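Local atomic coordinates of neural-cadherin (Drosophila melanogaster, PDB entry 3UBF), a protein that mediates calcium-dependent, mainly homophilic adhesion between cells through its extracellular chain of cadherin domains, three of which make up this fragment. Residues K7-F11 against V23-E27; N124-L130 against S160-T165. All coordinates share one frame; numbering follows the deposited sequence.

Contact 1 of 2, residues K7-F11 against V23-E27; sequences KRIEF and VFQLE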
ATOM      1  N   LYS A   7     -37.615   4.807   2.828  1.00 52.03           N
ATOM      2  CA  LYS A   7     -36.843   4.898   1.601  1.00 49.99           C
ATOM      3  C   LYS A   7     -35.402   4.567   1.931  1.00 49.60           C
ATOM      4  O   LYS A   7     -34.766   5.288   2.687  1.00 49.44           O
ATOM      5  CB  LYS A   7     -36.941   6.309   1.011  1.00 47.98           C
ATOM      6  CG  LYS A   7     -36.084   6.534  -0.223  1.00 45.78           C
ATOM      7  CD  LYS A   7     -36.582   5.715  -1.395  1.00 46.07           C
ATOM      8  CE  LYS A   7     -36.054   6.284  -2.694  1.00 45.91           C
ATOM      9  NZ  LYS A   7     -36.403   5.396  -3.835  1.00 48.40           N
ATOM     10  N   ARG A   8     -34.912   3.462   1.384  1.00 50.41           N
ATOM     11  CA  ARG A   8     -33.528   3.036   1.565  1.00 50.71           C
ATOM     12  C   ARG A   8     -32.819   3.144   0.232  1.00 49.10           C
ATOM     13  O   ARG A   8     -33.361   2.742  -0.793  1.00 49.61           O
ATOM     14  CB  ARG A   8     -33.456   1.596   2.063  1.00 53.57           C
ATOM     15  CG  ARG A   8     -33.951   1.421   3.481  1.00 57.40           C
ATOM     16  CD  ARG A   8     -33.962  -0.046   3.898  1.00 63.92           C
ATOM     17  NE  ARG A   8     -34.288  -0.198   5.316  1.00 68.32           N
ATOM     18  CZ  ARG A   8     -33.417  -0.014   6.308  1.00 70.00           C
ATOM     19  NH1 ARG A   8     -32.159   0.334   6.044  1.00 68.15           N
ATOM     20  NH2 ARG A   8     -33.807  -0.173   7.566  1.00 72.54           N
ATOM     21  N   ILE A   9     -31.614   3.703   0.244  1.00 47.54           N
ATOM     22  CA  ILE A   9     -30.876   3.900  -0.985  1.00 46.14           C
ATOM     23  C   ILE A   9     -29.389   4.071  -0.677  1.00 46.00           C
ATOM     24  O   ILE A   9     -29.018   4.675   0.326  1.00 45.58           O
ATOM     25  CB  ILE A   9     -31.480   5.075  -1.796  1.00 44.43           C
ATOM     26  CG1 ILE A   9     -31.092   4.992  -3.269  1.00 44.84           C
ATOM     27  CG2 ILE A   9     -31.167   6.419  -1.147  1.00 43.31           C
ATOM     28  CD1 ILE A   9     -31.907   5.930  -4.172  1.00 44.72           C
ATOM     29  N   GLU A  10     -28.555   3.514  -1.551  1.00 46.72           N
ATOM     30  CA  GLU A  10     -27.111   3.487  -1.393  1.00 47.16           C
ATOM     31  C   GLU A  10     -26.431   4.442  -2.389  1.00 45.96           C
ATOM     32  O   GLU A  10     -26.688   4.396  -3.595  1.00 45.82           O
ATOM     33  CB  GLU A  10     -26.612   2.052  -1.605  1.00 49.69           C
ATOM     34  CG  GLU A  10     -25.183   1.750  -1.149  1.00 52.20           C
ATOM     35  CD  GLU A  10     -24.811   0.284  -1.368  1.00 58.77           C
ATOM     36  OE1 GLU A  10     -25.501  -0.612  -0.819  1.00 62.07           O
ATOM     37  OE2 GLU A  10     -23.831   0.018  -2.101  1.00 61.16           O
ATOM     38  N   PHE A  11     -25.576   5.312  -1.865  1.00 44.77           N
ATOM     39  CA  PHE A  11     -24.739   6.170  -2.690  1.00 44.41           C
ATOM     40  C   PHE A  11     -23.316   6.211  -2.147  1.00 45.11           C
ATOM     41  O   PHE A  11     -23.072   5.938  -0.977  1.00 45.24           O
ATOM     42  CB  PHE A  11     -25.323   7.584  -2.790  1.00 43.31           C
ATOM     43  CG  PHE A  11     -26.522   7.669  -3.673  1.00 42.46           C
ATOM     44  CD1 PHE A  11     -27.795   7.774  -3.122  1.00 41.03           C
ATOM     45  CD2 PHE A  11     -26.389   7.592  -5.058  1.00 43.40           C
ATOM     46  CE1 PHE A  11     -28.919   7.821  -3.933  1.00 40.66           C
ATOM     47  CE2 PHE A  11     -27.520   7.639  -5.891  1.00 43.68           C
ATOM     48  CZ  PHE A  11     -28.785   7.752  -5.323  1.00 41.91           C
ATOM     49  N   VAL A  23     -29.356  14.179  -5.965  1.00 44.89           N
ATOM     50  CA  VAL A  23     -28.889  12.805  -5.885  1.00 44.07           C
ATOM     51  C   VAL A  23     -29.984  11.840  -6.336  1.00 43.40           C
ATOM     52  O   VAL A  23     -29.765  10.961  -7.174  1.00 43.93           O
ATOM     53  CB  VAL A  23     -28.372  12.447  -4.477  1.00 43.51           C
ATOM     54  CG1 VAL A  23     -27.647  11.102  -4.517  1.00 43.21           C
ATOM     55  CG2 VAL A  23     -27.406  13.530  -3.979  1.00 44.78           C
ATOM     56  N   PHE A  24     -31.171  12.012  -5.788  1.00 42.31           N
ATOM     57  CA  PHE A  24     -32.265  11.167  -6.192  1.00 42.01           C
ATOM     58  C   PHE A  24     -33.583  11.872  -5.947  1.00 42.09           C
ATOM     59  O   PHE A  24     -33.663  12.846  -5.180  1.00 41.82           O
ATOM     60  CB  PHE A  24     -32.209   9.786  -5.500  1.00 41.26           C
ATOM     61  CG  PHE A  24     -32.432   9.834  -4.013  1.00 40.26           C
ATOM     62  CD1 PHE A  24     -33.678   9.504  -3.475  1.00 40.96           C
ATOM     63  CD2 PHE A  24     -31.401  10.209  -3.146  1.00 39.82           C
ATOM     64  CE1 PHE A  24     -33.891   9.545  -2.084  1.00 40.58           C
ATOM     65  CE2 PHE A  24     -31.605  10.263  -1.769  1.00 39.63           C
ATOM     66  CZ  PHE A  24     -32.849   9.924  -1.234  1.00 39.35           C
ATOM     67  N   GLN A  25     -34.593  11.361  -6.639  1.00 42.52           N
ATOM     68  CA  GLN A  25     -35.952  11.837  -6.584  1.00 43.34           C
ATOM     69  C   GLN A  25     -36.751  10.944  -5.624  1.00 42.54           C
ATOM     70  O   GLN A  25     -36.842   9.731  -5.824  1.00 42.61           O
ATOM     71  CB  GLN A  25     -36.533  11.775  -8.004  1.00 44.82           C
ATOM     72  CG  GLN A  25     -37.986  12.186  -8.145  1.00 47.38           C
ATOM     73  CD  GLN A  25     -38.187  13.627  -7.811  1.00 49.21           C
ATOM     74  OE1 GLN A  25     -37.787  14.507  -8.577  1.00 51.70           O
ATOM     75  NE2 GLN A  25     -38.790  13.892  -6.649  1.00 48.18           N
ATOM     76  N   LEU A  26     -37.304  11.542  -4.574  1.00 42.25           N
ATOM     77  CA  LEU A  26     -38.279  10.864  -3.735  1.00 42.71           C
ATOM     78  C   LEU A  26     -39.582  10.686  -4.520  1.00 44.11           C
ATOM     79  O   LEU A  26     -40.034  11.611  -5.209  1.00 44.55           O
ATOM     80  CB  LEU A  26     -38.544  11.663  -2.474  1.00 43.08           C
ATOM     81  CG  LEU A  26     -37.490  11.539  -1.378  1.00 43.30           C
ATOM     82  CD1 LEU A  26     -37.669  12.641  -0.349  1.00 42.81           C
ATOM     83  CD2 LEU A  26     -37.567  10.160  -0.728  1.00 45.30           C
ATOM     84  N   GLU A  27     -40.172   9.495  -4.424  1.00 44.50           N
ATOM     85  CA  GLU A  27     -41.373   9.180  -5.185  1.00 45.69           C
ATOM     86  C   GLU A  27     -42.604   9.727  -4.493  1.00 46.62           C
ATOM     87  O   GLU A  27     -42.642   9.866  -3.263  1.00 46.77           O
ATOM     88  CB  GLU A  27     -41.540   7.678  -5.381  1.00 46.78           C
ATOM     89  CG  GLU A  27     -40.272   6.926  -5.746  1.00 46.87           C
ATOM     90  CD  GLU A  27     -39.588   6.356  -4.526  1.00 47.08           C
ATOM     91  OE1 GLU A  27     -39.386   7.112  -3.549  1.00 46.31           O
ATOM     92  OE2 GLU A  27     -39.255   5.150  -4.547  1.00 48.28           O
TER
HETATM   93  O   HOH W   1     -35.247   7.177  -5.881  1.00 21.62           O

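Contact 2 of 2, residues N124-L130 against S160-T165; sequences NTPVFTL and SGVVRT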
ATOM      1  N   ASN A 124      16.771   5.182  22.447  1.00 39.08           N
ATOM      2  CA  ASN A 124      15.966   6.063  21.588  1.00 39.63           C
ATOM      3  C   ASN A 124      16.619   6.379  20.268  1.00 39.11           C
ATOM      4  O   ASN A 124      16.314   7.381  19.616  1.00 39.51           O
ATOM      5  CB  ASN A 124      15.586   7.337  22.338  1.00 41.12           C
ATOM      6  CG  ASN A 124      14.603   7.058  23.423  1.00 43.02           C
ATOM      7  OD1 ASN A 124      14.897   7.269  24.611  1.00 43.96           O
ATOM      8  ND2 ASN A 124      13.428   6.510  23.037  1.00 40.59           N
ATOM      9  N   THR A 125      17.538   5.504  19.897  1.00 38.71           N
ATOM     10  CA  THR A 125      18.125   5.496  18.585  1.00 38.46           C
ATOM     11  C   THR A 125      17.107   4.918  17.616  1.00 37.23           C
ATOM     12  O   THR A 125      16.653   3.786  17.796  1.00 36.36           O
ATOM     13  CB  THR A 125      19.404   4.656  18.606  1.00 38.42           C
ATOM     14  OG1 THR A 125      20.337   5.312  19.473  1.00 40.62           O
ATOM     15  CG2 THR A 125      19.996   4.499  17.208  1.00 36.87           C
ATOM     16  N   PRO A 126      16.734   5.706  16.598  1.00 37.35           N
ATOM     17  CA  PRO A 126      15.862   5.218  15.540  1.00 36.68           C
ATOM     18  C   PRO A 126      16.627   4.238  14.650  1.00 36.39           C
ATOM     19  O   PRO A 126      17.763   4.505  14.282  1.00 37.41           O
ATOM     20  CB  PRO A 126      15.496   6.493  14.778  1.00 37.19           C
ATOM     21  CG  PRO A 126      16.622   7.427  15.021  1.00 38.59           C
ATOM     22  CD  PRO A 126      17.206   7.078  16.350  1.00 38.64           C
ATOM     23  N   VAL A 127      16.013   3.100  14.347  1.00 35.87           N
ATOM     24  CA  VAL A 127      16.671   2.069  13.554  1.00 35.53           C
ATOM     25  C   VAL A 127      15.925   1.830  12.250  1.00 35.57           C
ATOM     26  O   VAL A 127      16.482   1.285  11.296  1.00 35.89           O
ATOM     27  CB  VAL A 127      16.773   0.742  14.328  1.00 34.91           C
ATOM     28  CG1 VAL A 127      17.597   0.927  15.592  1.00 35.56           C
ATOM     29  CG2 VAL A 127      15.386   0.213  14.659  1.00 33.86           C
ATOM     30  N   PHE A 128      14.663   2.240  12.214  1.00 35.52           N
ATOM     31  CA  PHE A 128      13.839   2.071  11.007  1.00 35.86           C
ATOM     32  C   PHE A 128      12.539   2.820  11.180  1.00 36.24           C
ATOM     33  O   PHE A 128      12.043   2.982  12.295  1.00 36.33           O
ATOM     34  CB  PHE A 128      13.575   0.564  11.054  1.00 35.31           C
ATOM     35  CG  PHE A 128      12.931   0.023   9.809  1.00 35.12           C
ATOM     36  CD1 PHE A 128      13.705  -0.298   8.692  1.00 35.96           C
ATOM     37  CD2 PHE A 128      11.566  -0.199   9.765  1.00 34.05           C
ATOM     38  CE1 PHE A 128      13.123  -0.811   7.542  1.00 35.40           C
ATOM     39  CE2 PHE A 128      10.978  -0.724   8.629  1.00 35.63           C
ATOM     40  CZ  PHE A 128      11.757  -1.023   7.509  1.00 35.40           C
ATOM     41  N   THR A 129      11.978   3.254  10.055  1.00 36.56           N
ATOM     42  CA  THR A 129      10.745   4.016  10.039  1.00 36.84           C
ATOM     43  C   THR A 129       9.708   3.225   9.258  1.00 36.73           C
ATOM     44  O   THR A 129       9.791   3.115   8.024  1.00 37.09           O
ATOM     45  CB  THR A 129      10.963   5.387   9.371  1.00 37.93           C
ATOM     46  OG1 THR A 129      12.023   6.073  10.042  1.00 39.42           O
ATOM     47  CG2 THR A 129       9.708   6.241   9.428  1.00 37.53           C
ATOM     48  N   LEU A 130       8.743   2.664   9.978  1.00 36.00           N
ATOM     49  CA  LEU A 130       7.596   2.036   9.343  1.00 36.06           C
ATOM     50  C   LEU A 130       6.822   3.082   8.566  1.00 36.82           C
ATOM     51  O   LEU A 130       6.582   4.180   9.079  1.00 37.19           O
ATOM     52  CB  LEU A 130       6.681   1.406  10.389  1.00 35.64           C
ATOM     53  CG  LEU A 130       7.324   0.384  11.323  1.00 35.39           C
ATOM     54  CD1 LEU A 130       6.332   0.059  12.415  1.00 34.51           C
ATOM     55  CD2 LEU A 130       7.772  -0.880  10.550  1.00 33.52           C
ATOM     56  N   SER A 160       4.742   8.391  14.081  1.00 39.57           N
ATOM     57  CA  SER A 160       5.733   8.521  13.018  1.00 38.06           C
ATOM     58  C   SER A 160       6.109   7.198  12.380  1.00 36.42           C
ATOM     59  O   SER A 160       6.595   7.165  11.243  1.00 36.07           O
ATOM     60  CB  SER A 160       6.984   9.193  13.553  1.00 38.40           C
ATOM     61  OG  SER A 160       7.539   8.449  14.622  1.00 36.25           O
ATOM     62  N   GLY A 161       5.898   6.113  13.117  1.00 35.50           N
ATOM     63  CA  GLY A 161       6.317   4.779  12.673  1.00 34.08           C
ATOM     64  C   GLY A 161       7.784   4.484  12.978  1.00 33.96           C
ATOM     65  O   GLY A 161       8.271   3.384  12.692  1.00 33.56           O
ATOM     66  N   VAL A 162       8.486   5.450  13.577  1.00 34.18           N
ATOM     67  CA  VAL A 162       9.903   5.295  13.870  1.00 33.62           C
ATOM     68  C   VAL A 162      10.092   4.210  14.934  1.00 33.68           C
ATOM     69  O   VAL A 162       9.395   4.196  15.962  1.00 34.78           O
ATOM     70  CB  VAL A 162      10.550   6.640  14.296  1.00 34.65           C
ATOM     71  CG1 VAL A 162      11.998   6.457  14.624  1.00 33.57           C
ATOM     72  CG2 VAL A 162      10.403   7.687  13.175  1.00 34.74           C
ATOM     73  N   VAL A 163      11.008   3.283  14.662  1.00 32.58           N
ATOM     74  CA  VAL A 163      11.352   2.228  15.598  1.00 32.00           C
ATOM     75  C   VAL A 163      12.630   2.656  16.285  1.00 32.89           C
ATOM     76  O   VAL A 163      13.631   2.954  15.616  1.00 33.09           O
ATOM     77  CB  VAL A 163      11.558   0.872  14.879  1.00 31.45           C
ATOM     78  CG1 VAL A 163      11.885  -0.222  15.883  1.00 30.62           C
ATOM     79  CG2 VAL A 163      10.305   0.495  14.070  1.00 30.64           C
ATOM     80  N   ARG A 164      12.588   2.697  17.617  1.00 33.26           N
ATOM     81  CA  ARG A 164      13.676   3.233  18.426  1.00 34.12           C
ATOM     82  C   ARG A 164      14.156   2.244  19.494  1.00 34.73           C
ATOM     83  O   ARG A 164      13.339   1.556  20.114  1.00 35.32           O
ATOM     84  CB  ARG A 164      13.233   4.520  19.111  1.00 34.78           C
ATOM     85  CG  ARG A 164      13.083   5.703  18.187  1.00 34.65           C
ATOM     86  CD  ARG A 164      12.701   6.927  18.981  1.00 35.57           C
ATOM     87  NE  ARG A 164      12.622   8.136  18.167  1.00 38.10           N
ATOM     88  CZ  ARG A 164      11.486   8.678  17.719  1.00 38.97           C
ATOM     89  NH1 ARG A 164      10.304   8.121  17.983  1.00 38.88           N
ATOM     90  NH2 ARG A 164      11.536   9.781  16.994  1.00 38.02           N
ATOM     91  N   THR A 165      15.473   2.187  19.708  1.00 34.34           N
ATOM     92  CA  THR A 165      16.047   1.319  20.706  1.00 34.61           C
ATOM     93  C   THR A 165      15.624   1.771  22.088  1.00 36.34           C
ATOM     94  O   THR A 165      15.460   2.972  22.334  1.00 37.71           O
ATOM     95  CB  THR A 165      17.593   1.344  20.662  1.00 34.93           C
ATOM     96  OG1 THR A 165      18.076   2.665  20.920  1.00 35.01           O
ATOM     97  CG2 THR A 165      18.105   0.900  19.321  1.00 34.20           C
TER
HETATM   98  O   HOH W   2      15.186   9.503  17.713  1.00 30.91           O
HETATM   99  O   HOH W   3       5.863   6.494   8.403  1.00 15.81           O

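Contact 1 of 2, residues K7-F11 against V23-E27
The ammonium nitrogen of Lys7 is gripped twice: NZ forms a salt bridge with Glu27 OE2 at 2.9 Å, entering from above the carboxylate plane, and donates to a water that in turn donates to Gln25 O. This polar clasp closes one end of an interface between the two sheets of a cadherin beta-sandwich. Residues 7-11 belong to the sheet in which strand 88-97 is their neighbour, residues 23-25 to the one continued by strand 51-54, and the two strand axes pass 9.4 Å apart at 154°. No backbone bond spans such a gap; side chains fill it. Ile9 CG2 lies over one face of the central Phe24 ring, offset toward the rim and 4.0 Å from the centroid. Lys7, with CG anti to its backbone N (176°) and the chain bent at chi2, carries CE past Phe24 CE1 at 4.0 Å on the way to Glu27, and sets CG 3.9 Å from Leu26 CD2. With only an alanine here, the Glu27 carboxylate would probably lose its positive mate and a gap open beside Phe24 and Leu26. Phe11 and Phe24 have nearly parallel planes, 21° apart, but are slid so far that they barely overlap, with Phe11 CE1 3.5 Å from Phe24 CD2. Trp58 touches both Phe11 and Val23, and Val23 CG1 sits squarely over the Phe11 ring, 3.4 Å from its centroid.

Contact 2 of 2, residues N124-L130 against S160-T165
A chi1 of 61° in Thr165 tucks OG1 between its backbone N and carbonyl carbon, where it accepts the N-H of Thr125 at 3.1 Å, and sets CG2 3.8 Å from Val127 CG1. The two threonine side chains lie side by side and point the same way, although Thr125 OG1 itself is bonded to Pro122 O. In Val162 a chi1 of 179° sets CG1 against Pro126 CB, 3.5 Å away, and over the centre of the Arg164 guanidinium face, while CG2 meets Thr129. Arg164 reaches out in an extended chain: a water joins its NE to Asn124 O, and NH1 bonds to Asp157. Pro126, Thr129, Val162 and Arg164 lie on one face of the antiparallel pairing of strands 126-133 and 162-165, the two inner strands of a cadherin beta-sandwich sheet. The register slips by one residue at a beta bulge between Pro126 and Phe128, which sets Val127 and Phe128 opposite Val163. Both backbone bonds of Val163 run to that strand, its O accepting from Val127 N at 2.7 Å and its N donating to Phe128 O at 2.6 Å. Toward the sandwich interior, Val163 CG1 packs on Val127 CG2 and its CG2 on Leu130 CG; Leu203, from the facing sheet, touches Val163 and Phe128. At the Gly161 end Leu130 N bonds to Gly161 O at 2.8 Å; a CB on this glycine would crowd Ser160 O and strike Leu130 O.

Overall arrangement
Two ways of building a beta-sandwich are represented, in successive cadherin domains of the same chain, with centres 49 Å apart and no touch between them. Contact 1 spans two sheets, so its chemistry is that of side chains, chiefly rings and methyl groups, with a salt bridge at the end where Lys7 and Glu27 meet. Contact 2 lies within a single sheet; backbone bonds carry it, and it buries more surface, 604 Å² against 323 Å². Both are partly buried. Phe24 and Leu26 are the buried residues of contact 1, whereas contact 2 buries Leu130, Gly161, Val163 and Thr165 while Asn124 and Pro126 stay exposed.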